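Local structure of 3-deoxy-d-manno-octulosonic-acid transferase (Acinetobacter baumannii, 4BFC) at residues A[88-91]-A[92-96]. The protein probably transfers Kdo sugar from CMP-Kdo to the lipid A precursor during lipopolysaccharide assembly, this C-terminal domain binding the CMP-Kdo donor. Sequence-based numbering, arbitrary orientation.
Sequences FEIC and QNLNL
Gln92 lies over the ring of Phe88 one helical turn earlier, near the end of helix 84-93. Its CG sits above one face, toward the rim, 3.8 Å from the ring centroid in a CH-pi contact. The bend at chi2 folds the chain back over the ring, and the turn about CG-CD sets the amide nearly parallel to it, the two planes 8° apart, with Gln92 CD 3.6 Å from Phe88 CZ. Phe88 has CG anti to the backbone N (chi1 -173°), which swings the ring beside its own carbonyl carbon, where Gln92 comes round. The same ring makes a cation-pi contact with Arg100.

Backbone bonds carry the helix to its end. Gln92 N bonds to Phe88 O at 2.9 Å, almost straight at 170°; Asn93 N follows to Glu89 O at 3.0 Å. After that the pattern frays: Leu94 N divides weakly between Ile90 O and Cys91 O. Asn95 takes positive phi, and the chain closes as a Schellman motif, in which Leu96 N returns weakly to Cys91 O at 3.4 Å and Asn95 N to Gln92 O at 3.0 Å.

Apolar contact between the segments is slight, Ile90 CG2 standing 4.4 Å from Leu94 CD1. Cys91 and Leu94 rest instead on Leu59 of helix 54-68, while Leu96 packs on Val113 of the parallel sheet. Glu89, Ile90 and Asn93 also pack against Thr168 of the second subunit.

As the chain leaves the helix toward strand 98-100, Cys91 O is thus held by two weak bonds, while the flat stack on Phe88 should limit how the Gln92 amide can turn.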
# COMPACT_ATOMS: atom_id res chain seq x y z
N PHE A 88 6.36 15.09 11.23
CA PHE A 88 6.62 15.98 12.34
C PHE A 88 8.04 16.56 12.21
O PHE A 88 8.20 17.81 12.30
CB PHE A 88 6.37 15.30 13.69
CG PHE A 88 6.48 16.28 14.84
CD1 PHE A 88 5.50 17.26 14.99
CD2 PHE A 88 7.56 16.21 15.72
CE1 PHE A 88 5.57 18.17 16.04
CE2 PHE A 88 7.65 17.12 16.77
CZ PHE A 88 6.66 18.11 16.92
N GLU A 89 9.04 15.72 11.95
CA GLU A 89 10.41 16.21 11.76
C GLU A 89 10.60 17.22 10.62
O GLU A 89 11.38 18.17 10.74
CB GLU A 89 11.43 15.11 11.64
CG GLU A 89 11.55 14.26 12.87
CD GLU A 89 11.92 15.08 14.07
OE1 GLU A 89 12.93 15.81 14.02
OE2 GLU A 89 11.17 15.00 15.06
N ILE A 90 9.90 17.00 9.51
CA ILE A 90 9.88 17.94 8.37
C ILE A 90 9.39 19.30 8.84
O ILE A 90 10.00 20.33 8.52
CB ILE A 90 9.02 17.39 7.22
CG1 ILE A 90 9.68 16.14 6.61
CG2 ILE A 90 8.72 18.46 6.17
CD1 ILE A 90 8.78 15.37 5.61
N CYS A 91 8.29 19.30 9.60
CA CYS A 91 7.66 20.54 10.12
C CYS A 91 8.61 21.26 11.07
O CYS A 91 8.79 22.48 10.97
CB CYS A 91 6.37 20.17 10.86
SG CYS A 91 5.09 19.57 9.75
N GLN A 92 9.17 20.49 12.01
CA GLN A 92 10.14 21.01 12.99
C GLN A 92 11.34 21.66 12.36
O GLN A 92 11.76 22.72 12.83
CB GLN A 92 10.58 19.91 13.93
CG GLN A 92 9.49 19.50 14.94
CD GLN A 92 8.88 20.64 15.73
OE1 GLN A 92 7.88 21.25 15.32
NE2 GLN A 92 9.46 20.93 16.87
N ASN A 93 11.88 21.04 11.31
CA ASN A 93 13.05 21.58 10.59
C ASN A 93 12.77 22.84 9.80
O ASN A 93 13.68 23.62 9.50
CB ASN A 93 13.67 20.52 9.72
CG ASN A 93 14.46 19.51 10.55
OD1 ASN A 93 14.49 19.59 11.79
ND2 ASN A 93 15.10 18.57 9.88
N LEU A 94 11.50 23.03 9.47
CA LEU A 94 11.10 24.21 8.76
C LEU A 94 10.82 25.34 9.75
O LEU A 94 10.38 26.41 9.36
CB LEU A 94 9.87 23.90 7.87
CG LEU A 94 10.24 23.42 6.46
CD1 LEU A 94 9.01 22.83 5.79
CD2 LEU A 94 10.84 24.49 5.53
N ASN A 95 11.07 25.08 11.03
CA ASN A 95 10.77 26.03 12.14
C ASN A 95 9.33 26.54 12.20
O ASN A 95 9.08 27.74 12.42
CB ASN A 95 11.78 27.20 12.13
CG ASN A 95 13.20 26.71 12.27
OD1 ASN A 95 13.50 25.95 13.18
ND2 ASN A 95 14.08 27.15 11.37
N LEU A 96 8.36 25.64 12.01
CA LEU A 96 6.99 26.04 12.01
C LEU A 96 6.41 25.50 13.31
O LEU A 96 6.76 24.35 13.69
CB LEU A 96 6.26 25.42 10.78
CG LEU A 96 6.72 25.92 9.40
CD1 LEU A 96 6.18 25.05 8.25
CD2 LEU A 96 6.31 27.39 9.26